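Local coordinates for cupin type-2 domain-containing protein (Neisseria meningitidis, PDB 2I45), which is of unknown function but adopts the small beta-barrel fold of the cupin superfamily, whose barrel commonly houses a metal or small-molecule site, at residues K9-A14 and F31-L36; S48-F53 and L95-L100; A54-M59 and I71-M76; A60-D65 and S84-S89. All blocks are in the same frame, centred on the assembly; numbering follows the deposited sequence.

Contact 1: residues K9-A14 and F31-L36; sequences KQHLAA and FHLVKL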
loop_
_atom_site.group_PDB
_atom_site.type_symbol
_atom_site.label_atom_id
_atom_site.label_comp_id
_atom_site.label_asym_id
_atom_site.label_seq_id
_atom_site.Cartn_x
_atom_site.Cartn_y
_atom_site.Cartn_z
ATOM N N LYS B 9 4.565 -5.146 -9.761
ATOM C CA LYS B 9 5.341 -4.986 -11.007
ATOM C C LYS B 9 4.716 -5.729 -12.201
ATOM O O LYS B 9 4.374 -5.140 -13.234
ATOM C CB LYS B 9 6.810 -5.414 -10.858
ATOM C CG LYS B 9 7.647 -4.607 -9.838
ATOM C CD LYS B 9 7.880 -3.139 -10.236
ATOM C CE LYS B 9 9.345 -2.710 -10.000
ATOM N NZ LYS B 9 10.443 -3.666 -10.562
ATOM N N GLN B 10 4.543 -7.022 -12.055
ATOM C CA GLN B 10 3.983 -7.751 -13.141
ATOM C C GLN B 10 2.545 -7.265 -13.533
ATOM O O GLN B 10 2.268 -7.172 -14.735
ATOM C CB GLN B 10 4.141 -9.267 -12.945
ATOM C CG GLN B 10 2.886 -9.962 -12.478
ATOM C CD GLN B 10 3.144 -11.367 -11.953
ATOM O OE1 GLN B 10 2.178 -12.087 -11.641
ATOM N NE2 GLN B 10 4.435 -11.763 -11.835
ATOM N N HIS B 11 1.665 -6.922 -12.580
ATOM C CA HIS B 11 0.353 -6.346 -12.978
ATOM C C HIS B 11 0.488 -5.028 -13.783
ATOM O O HIS B 11 -0.238 -4.756 -14.769
ATOM C CB HIS B 11 -0.556 -6.116 -11.771
ATOM C CG HIS B 11 -1.332 -7.321 -11.371
ATOM N ND1 HIS B 11 -2.683 -7.427 -11.561
ATOM C CD2 HIS B 11 -0.950 -8.482 -10.795
ATOM C CE1 HIS B 11 -3.107 -8.602 -11.122
ATOM N NE2 HIS B 11 -2.073 -9.266 -10.656
ATOM N N LEU B 12 1.417 -4.199 -13.352
ATOM C CA LEU B 12 1.575 -2.939 -14.001
ATOM C C LEU B 12 2.133 -3.153 -15.404
ATOM O O LEU B 12 1.529 -2.691 -16.362
ATOM C CB LEU B 12 2.461 -2.009 -13.164
ATOM C CG LEU B 12 2.034 -0.901 -12.200
ATOM C CD1 LEU B 12 0.646 -1.078 -11.570
ATOM C CD2 LEU B 12 3.139 -0.855 -11.116
ATOM N N ALA B 13 3.272 -3.837 -15.521
ATOM C CA ALA B 13 3.835 -4.167 -16.833
ATOM C C ALA B 13 2.779 -4.599 -17.868
ATOM O O ALA B 13 2.949 -4.300 -19.045
ATOM C CB ALA B 13 4.949 -5.213 -16.715
ATOM N N ALA B 14 1.676 -5.228 -17.431
ATOM C CA ALA B 14 0.599 -5.689 -18.351
ATOM C C ALA B 14 -0.243 -4.549 -18.904
ATOM O O ALA B 14 -0.934 -4.699 -19.920
ATOM C CB ALA B 14 -0.325 -6.713 -17.663
ATOM N N PHE B 31 -8.246 -2.444 -5.331
ATOM C CA PHE B 31 -6.955 -1.839 -5.788
ATOM C C PHE B 31 -7.127 -1.387 -7.204
ATOM O O PHE B 31 -7.653 -2.141 -8.045
ATOM C CB PHE B 31 -5.751 -2.769 -5.631
ATOM C CG PHE B 31 -5.600 -3.363 -4.233
ATOM C CD1 PHE B 31 -4.641 -2.885 -3.344
ATOM C CD2 PHE B 31 -6.402 -4.387 -3.797
ATOM C CE1 PHE B 31 -4.483 -3.422 -2.049
ATOM C CE2 PHE B 31 -6.263 -4.899 -2.492
ATOM C CZ PHE B 31 -5.294 -4.423 -1.639
ATOM N N HIS B 32 -6.739 -0.133 -7.438
ATOM C CA HIS B 32 -6.676 0.426 -8.759
ATOM C C HIS B 32 -5.183 0.531 -9.166
ATOM O O HIS B 32 -4.344 1.066 -8.406
ATOM C CB HIS B 32 -7.341 1.787 -8.741
ATOM C CG HIS B 32 -8.825 1.750 -8.520
ATOM N ND1 HIS B 32 -9.724 2.278 -9.424
ATOM C CD2 HIS B 32 -9.569 1.245 -7.504
ATOM C CE1 HIS B 32 -10.959 2.105 -8.970
ATOM N NE2 HIS B 32 -10.893 1.480 -7.804
ATOM N N LEU B 33 -4.838 -0.024 -10.323
ATOM C CA LEU B 33 -3.467 0.148 -10.867
ATOM C C LEU B 33 -3.652 0.904 -12.165
ATOM O O LEU B 33 -4.437 0.488 -13.007
ATOM C CB LEU B 33 -2.721 -1.170 -11.128
ATOM C CG LEU B 33 -2.739 -2.274 -10.059
ATOM C CD1 LEU B 33 -2.290 -3.625 -10.533
ATOM C CD2 LEU B 33 -1.966 -1.877 -8.905
ATOM N N VAL B 34 -2.949 2.031 -12.294
ATOM C CA VAL B 34 -3.155 2.948 -13.403
ATOM C C VAL B 34 -1.862 3.610 -13.640
ATOM O O VAL B 34 -1.072 3.739 -12.719
ATOM C CB VAL B 34 -3.978 4.138 -13.013
ATOM C CG1 VAL B 34 -4.816 4.590 -14.197
ATOM C CG2 VAL B 34 -4.754 3.848 -11.796
ATOM N N LYS B 35 -1.651 4.103 -14.851
ATOM C CA LYS B 35 -0.439 4.826 -15.098
ATOM C C LYS B 35 -0.854 6.217 -15.448
ATOM O O LYS B 35 -1.821 6.366 -16.095
ATOM C CB LYS B 35 0.342 4.147 -16.194
ATOM C CG LYS B 35 0.880 2.779 -15.757
ATOM C CD LYS B 35 1.943 2.187 -16.760
ATOM C CE LYS B 35 2.370 0.796 -16.338
ATOM N NZ LYS B 35 3.427 0.155 -17.221
ATOM N N LEU B 36 -0.099 7.222 -14.987
ATOM C CA LEU B 36 -0.350 8.665 -15.111
ATOM C C LEU B 36 0.744 9.415 -15.869
ATOM O O LEU B 36 1.957 9.172 -15.637
ATOM C CB LEU B 36 -0.348 9.253 -13.715
ATOM C CG LEU B 36 -1.711 9.425 -13.079
ATOM C CD1 LEU B 36 -2.792 8.354 -13.446
ATOM C CD2 LEU B 36 -1.536 9.537 -11.605
#
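Leu33 reaches out from its strand to meet both His11 and Leu12 of the helix. Chi1 (-46°) sets its CG beside the backbone N, and the fork at CG, turned by chi2 (165°), sends CD1 to His11 and CD2 to Leu12. CD1 pushes against His11 CB at 3.3 Å, while Leu33 CB lies 3.4 Å from Leu12 CD1, with Leu33 CD2 closing on the same methyl at 3.8 Å. The two leucines meet at about a right angle, so one branch of Leu12 fits against the root and the far branch of Leu33. Branched apolar chains suit this buried seam, which Ile24 and Val96 extend on the sheet side. His11, nearer the surface, meets Leu33 mainly through CB, its ring touched obliquely, and gives ND1 to a weak bond with Glu22.

Val34 turns away, as strand alternation demands, and Lys35 is the next to reach the helix. Its fully extended chain runs past Leu12, placing CE 3.6 Å and NZ 3.5 Å from Leu12 O. Neither approach is a hydrogen bond; NZ instead makes a weak one to Ile15 O. An ammonium group fits there, since the nearby carbonyl oxygens of Leu12 and Ile15 would probably favour a positive charge. The helix crosses strand 31-36 at -53°, a short N-terminal helix laid over one face of the antiparallel sheet of a cupin barrel.

Contact 2: residues S48-F53 and L95-L100; sequences SDKVLF and LVLIEL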
loop_
_atom_site.group_PDB
_atom_site.type_symbol
_atom_site.label_atom_id
_atom_site.label_comp_id
_atom_site.label_asym_id
_atom_site.label_seq_id
_atom_site.Cartn_x
_atom_site.Cartn_y
_atom_site.Cartn_z
ATOM N N SER B 48 -14.830 7.472 -0.923
ATOM C CA SER B 48 -14.225 6.911 0.284
ATOM C C SER B 48 -12.755 7.342 0.253
ATOM O O SER B 48 -12.362 7.943 -0.718
ATOM C CB SER B 48 -14.414 5.393 0.270
ATOM O OG SER B 48 -13.389 4.815 -0.582
ATOM N N ASP B 49 -11.933 7.102 1.276
ATOM C CA ASP B 49 -10.571 7.647 1.221
ATOM C C ASP B 49 -9.756 6.747 0.371
ATOM O O ASP B 49 -10.138 5.609 0.207
ATOM C CB ASP B 49 -9.895 7.781 2.569
ATOM C CG ASP B 49 -10.595 8.751 3.473
ATOM O OD1 ASP B 49 -10.378 8.654 4.708
ATOM O OD2 ASP B 49 -11.401 9.584 2.984
ATOM N N LYS B 50 -8.652 7.250 -0.175
ATOM C CA LYS B 50 -7.792 6.451 -1.059
ATOM C C LYS B 50 -6.343 6.593 -0.629
ATOM O O LYS B 50 -5.897 7.691 -0.258
ATOM C CB LYS B 50 -7.966 6.870 -2.537
ATOM C CG LYS B 50 -9.429 6.683 -3.131
ATOM C CD LYS B 50 -9.872 7.884 -4.137
ATOM C CE LYS B 50 -10.865 8.983 -3.429
ATOM N NZ LYS B 50 -11.623 9.903 -4.348
ATOM N N VAL B 51 -5.592 5.493 -0.646
ATOM C CA VAL B 51 -4.206 5.574 -0.288
ATOM C C VAL B 51 -3.599 5.517 -1.646
ATOM O O VAL B 51 -4.190 4.890 -2.490
ATOM C CB VAL B 51 -3.762 4.389 0.526
ATOM C CG1 VAL B 51 -2.236 4.433 0.692
ATOM C CG2 VAL B 51 -4.528 4.333 1.927
ATOM N N LEU B 52 -2.459 6.189 -1.874
ATOM C CA LEU B 52 -1.842 6.263 -3.177
ATOM C C LEU B 52 -0.431 5.850 -3.003
ATOM O O LEU B 52 0.261 6.335 -2.106
ATOM C CB LEU B 52 -1.802 7.699 -3.731
ATOM C CG LEU B 52 -2.936 8.736 -4.023
ATOM C CD1 LEU B 52 -2.809 9.358 -5.458
ATOM C CD2 LEU B 52 -4.300 8.185 -3.802
ATOM N N PHE B 53 0.054 4.957 -3.853
ATOM C CA PHE B 53 1.389 4.549 -3.624
ATOM C C PHE B 53 2.148 4.623 -4.948
ATOM O O PHE B 53 1.716 4.080 -5.956
ATOM C CB PHE B 53 1.426 3.200 -2.881
ATOM C CG PHE B 53 2.781 2.511 -2.921
ATOM C CD1 PHE B 53 3.920 3.154 -2.471
ATOM C CD2 PHE B 53 2.895 1.207 -3.393
ATOM C CE1 PHE B 53 5.202 2.535 -2.493
ATOM C CE2 PHE B 53 4.130 0.577 -3.444
ATOM C CZ PHE B 53 5.322 1.258 -2.992
ATOM N N LEU B 95 0.991 3.729 -10.271
ATOM C CA LEU B 95 0.428 4.038 -8.981
ATOM C C LEU B 95 -0.651 3.062 -8.542
ATOM O O LEU B 95 -1.546 2.744 -9.320
ATOM C CB LEU B 95 -0.199 5.429 -9.087
ATOM C CG LEU B 95 -1.461 5.813 -8.264
ATOM C CD1 LEU B 95 -1.131 6.219 -6.832
ATOM C CD2 LEU B 95 -2.179 6.996 -8.863
ATOM N N VAL B 96 -0.599 2.641 -7.279
ATOM C CA VAL B 96 -1.695 1.899 -6.694
ATOM C C VAL B 96 -2.575 2.782 -5.839
ATOM O O VAL B 96 -2.101 3.477 -4.923
ATOM C CB VAL B 96 -1.239 0.744 -5.791
ATOM C CG1 VAL B 96 -2.497 -0.019 -5.296
ATOM C CG2 VAL B 96 -0.318 -0.148 -6.515
ATOM N N LEU B 97 -3.853 2.751 -6.135
ATOM C CA LEU B 97 -4.819 3.278 -5.196
ATOM C C LEU B 97 -5.427 2.179 -4.362
ATOM O O LEU B 97 -5.644 1.092 -4.899
ATOM C CB LEU B 97 -5.965 3.955 -5.939
ATOM C CG LEU B 97 -5.905 5.480 -5.991
ATOM C CD1 LEU B 97 -5.032 5.937 -7.153
ATOM C CD2 LEU B 97 -7.314 6.085 -6.075
ATOM N N ILE B 98 -5.755 2.472 -3.096
ATOM C CA ILE B 98 -6.417 1.506 -2.222
ATOM C C ILE B 98 -7.667 2.069 -1.506
ATOM O O ILE B 98 -7.652 3.167 -0.983
ATOM C CB ILE B 98 -5.426 0.914 -1.162
ATOM C CG1 ILE B 98 -4.278 0.217 -1.851
ATOM C CG2 ILE B 98 -6.083 -0.081 -0.288
ATOM C CD1 ILE B 98 -2.949 0.918 -1.727
ATOM N N GLU B 99 -8.727 1.291 -1.441
ATOM C CA GLU B 99 -9.880 1.696 -0.695
ATOM C C GLU B 99 -10.497 0.510 -0.039
ATOM O O GLU B 99 -10.206 -0.583 -0.460
ATOM C CB GLU B 99 -10.895 2.324 -1.630
ATOM C CG GLU B 99 -10.993 1.697 -3.027
ATOM C CD GLU B 99 -12.091 2.395 -3.874
ATOM O OE1 GLU B 99 -13.329 2.212 -3.554
ATOM O OE2 GLU B 99 -11.669 3.131 -4.831
ATOM N N LEU B 100 -11.291 0.741 1.016
ATOM C CA LEU B 100 -12.346 -0.191 1.495
ATOM C C LEU B 100 -13.434 -0.357 0.385
ATOM O O LEU B 100 -13.416 0.359 -0.649
ATOM C CB LEU B 100 -12.981 0.270 2.852
ATOM C CG LEU B 100 -13.934 -0.766 3.557
ATOM C CD1 LEU B 100 -13.184 -1.857 4.340
ATOM C CD2 LEU B 100 -15.145 -0.214 4.446
#
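Leu52 packs between Leu95 and Leu97 of the neighbouring antiparallel strand. Its CB lies 3.5 Å from Leu95 CD1, and CG is still 4.2 Å from that methyl. At the tip the branches part: CD1 stays with Leu95, 3.8 Å from its CD1, whereas CD2 turns to Leu97 and lies 3.8 Å from its CG. With CG beside the backbone N (chi1 -58°), Leu52 runs alongside Leu97, both pointing the same way, but crosses Leu95 at a slant. Met59 from the other sheet covers Leu52 and Leu95, so apolar chains suit this face.

Leu97 also serves Lys50, whose aliphatic CB, CG and CD all pass its CD2 before the bent chain carries the amine onward. On the reverse face Val51 meets Ile98, CB to CB at 4.2 Å, and Phe53 pairs with Val96, its ring reaching Phe53 of the second subunit with planes at about 55°.

The backbones are joined through two hydrogen-bonded pairs. Val51 N to Ile98 O is 3.1 Å and lies on a lone pair; Phe53 N to Val96 O is 2.8 Å, and a return bond completes each pair. Lys50 and Leu52 bond outward to strand 75-79, Leu95 and Leu97 to strand 29-37, so peptide polarity is met across the sheet. Apolar chains suit the reverse face too: Val51 and Phe53 touch the second subunit, Val96 and Ile98 pack on Leu33 and Phe31.

Contact 3: residues A54-M59 and I71-M76; sequences AVEGDM and IREGEM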
loop_
_atom_site.group_PDB
_atom_site.type_symbol
_atom_site.label_atom_id
_atom_site.label_comp_id
_atom_site.label_asym_id
_atom_site.label_seq_id
_atom_site.Cartn_x
_atom_site.Cartn_y
_atom_site.Cartn_z
ATOM N N ALA B 54 3.265 5.338 -4.949
ATOM C CA ALA B 54 3.906 5.637 -6.202
ATOM C C ALA B 54 4.844 4.545 -6.378
ATOM O O ALA B 54 6.043 4.623 -5.902
ATOM C CB ALA B 54 4.643 6.916 -6.141
ATOM N N VAL B 55 4.313 3.519 -7.041
ATOM C CA VAL B 55 5.092 2.296 -7.296
ATOM C C VAL B 55 6.316 2.610 -8.121
ATOM O O VAL B 55 7.398 2.274 -7.726
ATOM C CB VAL B 55 4.327 1.143 -7.974
ATOM C CG1 VAL B 55 5.229 -0.033 -8.100
ATOM C CG2 VAL B 55 3.054 0.760 -7.170
ATOM N N GLU B 56 6.145 3.270 -9.264
ATOM C CA GLU B 56 7.362 3.600 -10.085
ATOM C C GLU B 56 7.156 4.978 -10.691
ATOM O O GLU B 56 5.997 5.293 -11.059
ATOM C CB GLU B 56 7.589 2.573 -11.173
ATOM C CG GLU B 56 8.713 2.937 -12.039
ATOM C CD GLU B 56 8.839 2.035 -13.263
ATOM O OE1 GLU B 56 7.880 1.234 -13.499
ATOM O OE2 GLU B 56 9.888 2.144 -13.980
ATOM N N GLY B 57 8.216 5.798 -10.703
ATOM C CA GLY B 57 8.120 7.207 -11.112
ATOM C C GLY B 57 7.539 8.183 -10.104
ATOM O O GLY B 57 6.974 7.779 -9.099
ATOM N N ASP B 58 7.629 9.488 -10.367
ATOM C CA ASP B 58 7.038 10.475 -9.416
ATOM C C ASP B 58 5.731 11.099 -9.882
ATOM O O ASP B 58 5.422 11.086 -11.030
ATOM C CB ASP B 58 8.055 11.556 -9.037
ATOM C CG ASP B 58 9.449 10.982 -8.847
ATOM O OD1 ASP B 58 9.537 9.755 -8.618
ATOM O OD2 ASP B 58 10.459 11.727 -8.957
HETATM N N MSE B 59 4.942 11.618 -8.972
HETATM C CA MSE B 59 3.719 12.276 -9.331
HETATM C C MSE B 59 3.459 13.407 -8.311
HETATM O O MSE B 59 4.204 13.579 -7.341
HETATM C CB MSE B 59 2.562 11.265 -9.490
HETATM C CG MSE B 59 2.282 10.464 -8.302
HETATM SE SE MSE B 59 0.464 9.628 -8.208
HETATM C CE MSE B 59 -0.569 11.247 -8.167
ATOM N N ILE B 71 4.417 13.078 -4.476
ATOM C CA ILE B 71 4.551 11.666 -4.134
ATOM C C ILE B 71 5.619 11.045 -5.041
ATOM O O ILE B 71 5.354 10.857 -6.248
ATOM C CB ILE B 71 3.222 10.922 -4.296
ATOM C CG1 ILE B 71 2.097 11.696 -3.612
ATOM C CG2 ILE B 71 3.369 9.485 -3.735
ATOM C CD1 ILE B 71 0.710 11.050 -3.721
ATOM N N ARG B 72 6.822 10.770 -4.498
ATOM C CA ARG B 72 7.945 10.302 -5.359
ATOM C C ARG B 72 7.932 8.825 -5.323
ATOM O O ARG B 72 7.368 8.272 -4.420
ATOM C CB ARG B 72 9.336 10.830 -4.965
ATOM C CG ARG B 72 9.339 12.255 -4.465
ATOM C CD ARG B 72 10.739 12.809 -4.123
ATOM N NE ARG B 72 10.689 14.204 -4.573
ATOM C CZ ARG B 72 10.430 15.283 -3.816
ATOM N NH1 ARG B 72 10.273 15.186 -2.491
ATOM N NH2 ARG B 72 10.350 16.481 -4.406
ATOM N N GLU B 73 8.513 8.176 -6.330
ATOM C CA GLU B 73 8.726 6.729 -6.281
ATOM C C GLU B 73 9.023 6.281 -4.876
ATOM O O GLU B 73 10.019 6.670 -4.295
ATOM C CB GLU B 73 9.877 6.294 -7.159
ATOM C CG GLU B 73 10.016 4.806 -7.155
ATOM C CD GLU B 73 10.778 4.284 -8.336
ATOM O OE1 GLU B 73 11.976 3.884 -8.179
ATOM O OE2 GLU B 73 10.166 4.278 -9.431
ATOM N N GLY B 74 8.123 5.493 -4.314
ATOM C CA GLY B 74 8.453 4.779 -3.071
ATOM C C GLY B 74 7.618 5.321 -1.927
ATOM O O GLY B 74 7.847 4.915 -0.791
ATOM N N GLU B 75 6.698 6.253 -2.211
ATOM C CA GLU B 75 6.077 6.957 -1.150
ATOM C C GLU B 75 4.560 6.772 -1.161
ATOM O O GLU B 75 3.945 6.623 -2.240
ATOM C CB GLU B 75 6.412 8.434 -1.234
ATOM C CG GLU B 75 7.891 8.807 -1.175
ATOM C CD GLU B 75 8.154 10.334 -1.088
ATOM O OE1 GLU B 75 7.428 11.161 -1.657
ATOM O OE2 GLU B 75 9.120 10.726 -0.448
HETATM N N MSE B 76 3.966 6.774 0.027
HETATM C CA MSE B 76 2.511 6.748 0.101
HETATM C C MSE B 76 1.945 8.055 0.601
HETATM O O MSE B 76 2.620 8.809 1.278
HETATM C CB MSE B 76 2.029 5.680 1.038
HETATM C CG MSE B 76 1.906 4.378 0.390
HETATM SE SE MSE B 76 1.738 2.863 1.709
HETATM C CE MSE B 76 1.956 1.442 0.327
#
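Ala54 and Met59 tie the two segments together at their backbones: Ala54 N bonds to Glu75 O and its O accepts from Gly74 N at 2.8 Å, while Met59 and Ile71 form an antiparallel hydrogen-bonded pair. Between these bonds the segment 71-76 makes a type II turn from Arg72 to Glu75. Gly74 takes the third position with phi 113°, where a side chain would be jammed against the preceding carbonyl oxygen.

Two carboxylates bridge the two segments in opposite directions. Glu73, its CG anti to the backbone N (chi1 -176°), extends until OE2 accepts Gly57 N at 2.8 Å, the donor lying on the anti side of the carboxylate. Asp58 makes the reciprocal bond: OD1 takes Glu73 N at 3.0 Å along a nearly straight line (175°), though from above the carboxylate plane. Acids suit both places, since each supplies an acceptor for a backbone amide of the facing segment. Glu56 runs alongside Glu73, and its OE2 lies 5.0 Å from Glu73 OE2, a closeness of like charges that may raise their proton affinity slightly. Glu75 OE1 accepts Arg72 N, bracing the turn from within, and OE2 bonds to Asn7 of the second subunit.

Ala54 CB touches Ile71 CG2 at 3.7 Å, its smallness letting Arg72 O come close; the selenomethionine Met59 lies alongside Ile71. Val55 and Glu56 together face Ser94 in a classic beta bulge, and Gly57 and Gly74, both at positive phi, probably correspond to the closing glycine of the first cupin motif and the opening glycine of the second.

Contact 4: residues A60-D65 and S84-S89; sequences AVDFAD and SHRPRS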
loop_
_atom_site.group_PDB
_atom_site.type_symbol
_atom_site.label_atom_id
_atom_site.label_comp_id
_atom_site.label_asym_id
_atom_site.label_seq_id
_atom_site.Cartn_x
_atom_site.Cartn_y
_atom_site.Cartn_z
ATOM N N ALA B 60 2.468 14.239 -8.575
ATOM C CA ALA B 60 1.984 15.210 -7.572
ATOM C C ALA B 60 0.460 15.226 -7.486
ATOM O O ALA B 60 -0.219 14.673 -8.353
ATOM C CB ALA B 60 2.493 16.620 -7.859
ATOM N N VAL B 61 -0.065 15.885 -6.464
ATOM C CA VAL B 61 -1.492 16.082 -6.380
ATOM C C VAL B 61 -1.704 17.490 -5.910
ATOM O O VAL B 61 -1.234 17.860 -4.824
ATOM C CB VAL B 61 -2.159 15.126 -5.400
ATOM C CG1 VAL B 61 -3.704 15.369 -5.412
ATOM C CG2 VAL B 61 -1.856 13.702 -5.761
ATOM N N ASP B 62 -2.339 18.298 -6.754
ATOM C CA ASP B 62 -2.880 19.604 -6.346
ATOM C C ASP B 62 -4.202 19.450 -5.584
ATOM O O ASP B 62 -5.051 18.645 -5.984
ATOM C CB ASP B 62 -3.122 20.420 -7.589
ATOM C CG ASP B 62 -1.845 20.666 -8.360
ATOM O OD1 ASP B 62 -0.778 20.753 -7.697
ATOM O OD2 ASP B 62 -1.903 20.795 -9.621
ATOM N N PHE B 63 -4.363 20.215 -4.506
ATOM C CA PHE B 63 -5.680 20.370 -3.858
ATOM C C PHE B 63 -6.420 21.736 -4.013
ATOM O O PHE B 63 -5.799 22.777 -4.304
ATOM C CB PHE B 63 -5.566 20.079 -2.388
ATOM C CG PHE B 63 -5.035 18.722 -2.090
ATOM C CD1 PHE B 63 -5.890 17.660 -1.904
ATOM C CD2 PHE B 63 -3.663 18.507 -1.974
ATOM C CE1 PHE B 63 -5.381 16.361 -1.581
ATOM C CE2 PHE B 63 -3.148 17.222 -1.688
ATOM C CZ PHE B 63 -4.018 16.154 -1.492
ATOM N N ALA B 64 -7.731 21.702 -3.727
ATOM C CA ALA B 64 -8.653 22.828 -3.929
ATOM C C ALA B 64 -8.333 23.974 -3.000
ATOM O O ALA B 64 -8.677 25.122 -3.253
ATOM C CB ALA B 64 -10.138 22.392 -3.779
ATOM N N ASP B 65 -7.616 23.669 -1.945
ATOM C CA ASP B 65 -7.232 24.683 -0.975
ATOM C C ASP B 65 -5.842 25.288 -1.269
ATOM O O ASP B 65 -5.289 26.044 -0.446
ATOM C CB ASP B 65 -7.326 24.111 0.439
ATOM C CG ASP B 65 -6.166 23.165 0.790
ATOM O OD1 ASP B 65 -5.152 23.053 0.011
ATOM O OD2 ASP B 65 -6.271 22.553 1.901
ATOM N N SER B 84 -11.624 17.873 -3.656
ATOM C CA SER B 84 -11.314 17.939 -5.065
ATOM C C SER B 84 -9.808 18.101 -5.239
ATOM O O SER B 84 -9.213 18.923 -4.563
ATOM C CB SER B 84 -12.077 19.104 -5.651
ATOM O OG SER B 84 -11.300 19.910 -6.542
ATOM N N HIS B 85 -9.200 17.301 -6.122
ATOM C CA HIS B 85 -7.788 17.303 -6.303
ATOM C C HIS B 85 -7.495 16.992 -7.731
ATOM O O HIS B 85 -8.321 16.467 -8.484
ATOM C CB HIS B 85 -7.141 16.213 -5.475
ATOM C CG HIS B 85 -7.703 14.847 -5.746
ATOM N ND1 HIS B 85 -8.953 14.454 -5.296
ATOM C CD2 HIS B 85 -7.208 13.794 -6.442
ATOM C CE1 HIS B 85 -9.192 13.214 -5.694
ATOM N NE2 HIS B 85 -8.155 12.801 -6.398
ATOM N N ARG B 86 -6.272 17.312 -8.097
ATOM C CA ARG B 86 -5.840 17.184 -9.455
ATOM C C ARG B 86 -4.580 16.323 -9.487
ATOM O O ARG B 86 -3.483 16.815 -9.291
ATOM C CB ARG B 86 -5.638 18.546 -10.128
ATOM C CG ARG B 86 -4.658 18.483 -11.318
ATOM C CD ARG B 86 -4.507 19.780 -12.126
ATOM N NE ARG B 86 -3.967 20.876 -11.333
ATOM C CZ ARG B 86 -4.256 22.149 -11.584
ATOM N NH1 ARG B 86 -5.044 22.492 -12.634
ATOM N NH2 ARG B 86 -3.787 23.089 -10.776
ATOM N N PRO B 87 -4.748 15.025 -9.723
ATOM C CA PRO B 87 -3.639 14.081 -9.788
ATOM C C PRO B 87 -2.857 14.310 -11.044
ATOM O O PRO B 87 -3.464 14.632 -12.025
ATOM C CB PRO B 87 -4.345 12.734 -9.909
ATOM C CG PRO B 87 -5.757 13.003 -10.310
ATOM C CD PRO B 87 -6.073 14.409 -9.928
ATOM N N ARG B 88 -1.555 14.055 -11.077
ATOM C CA ARG B 88 -0.799 14.482 -12.230
ATOM C C ARG B 88 0.696 14.035 -12.208
ATOM O O ARG B 88 1.242 13.769 -11.128
ATOM C CB ARG B 88 -0.945 15.958 -12.182
ATOM C CG ARG B 88 0.061 16.739 -12.910
ATOM C CD ARG B 88 1.043 17.428 -11.994
ATOM N NE ARG B 88 0.546 18.396 -11.018
ATOM C CZ ARG B 88 1.415 19.111 -10.292
ATOM N NH1 ARG B 88 1.013 19.918 -9.338
ATOM N NH2 ARG B 88 2.727 18.965 -10.497
ATOM N N SER B 89 1.360 13.919 -13.359
ATOM C CA SER B 89 2.705 13.352 -13.388
ATOM C C SER B 89 3.598 13.891 -14.522
ATOM O O SER B 89 3.299 13.750 -15.698
ATOM C CB SER B 89 2.637 11.835 -13.502
ATOM O OG SER B 89 3.940 11.282 -13.582
#
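Asp62 gathers two arginines, Arg86 and Arg88, into a salt-bridge network on one face of the strand pair. OD2 accepts Arg86 NE at 2.7 Å through its anti lone pair, the oxygen lying in the guanidinium plane, although the carboxylate stands nearly perpendicular to it (85°). Arg88 comes to the syn side: NH1 bonds to OD2 at 3.1 Å and, weakly, to OD1. Its chain, bent at chi2 (-107°) and chi3, folds the guanidinium back over Ala60, whose CB sits 3.5 Å above one face; a small residue admits the flat group there. Two positive partners would be expected to keep the aspartate ionised, and Ser68 adds a weak bond to OD1.

Backbone bonding is that of an antiparallel ladder, with Ala60 opposite Arg88 and Asp62 opposite Arg86. Ala60 N to Arg88 O is 2.9 Å and Arg86 N to Asp62 O 2.8 Å. Pro87 faces Val61 in a non-hydrogen-bonded pair, where its missing N-H costs this ladder nothing. These strands belong to the smaller sheet of the cupin barrel, and His85, whose ND1 bonds to Val83 O, probably corresponds to the histidine of the second cupin motif, a metal ligand in many relatives.

On the reverse face, branched Val61 and aromatic Phe63 pack apolar surface against His85 CB. Val61 CG1 lies 3.5 Å and Phe63 CD1 4.1 Å from that atom, and CG1 also sits over one face of the Phe63 ring, toward its rim.

Overall arrangement
Contacts 1, 2 and 3 all reach the larger sheet. Strand 29-37 of contact 1 bonds to strand 92-99 of contact 2, His32 O to Leu97 N at 2.9 Å, and strand 50-56 runs on from contact 2 into contact 3, their centres 13 Å apart. Contact 4 lies on the smaller sheet, nested in the loop that contact 2 closes, and joins contact 3 where Asp58 O meets Ser89 OG at 3.0 Å. Contacts 1 and 4, with centres about 20 Å apart, sit on opposite sides of the chain's centre. Contacts 2 and 3 both touch the second subunit. No ligand site is established; cupin sites usually lie inside the barrel, and contact 4 carries His85, the probable counterpart of a motif histidine.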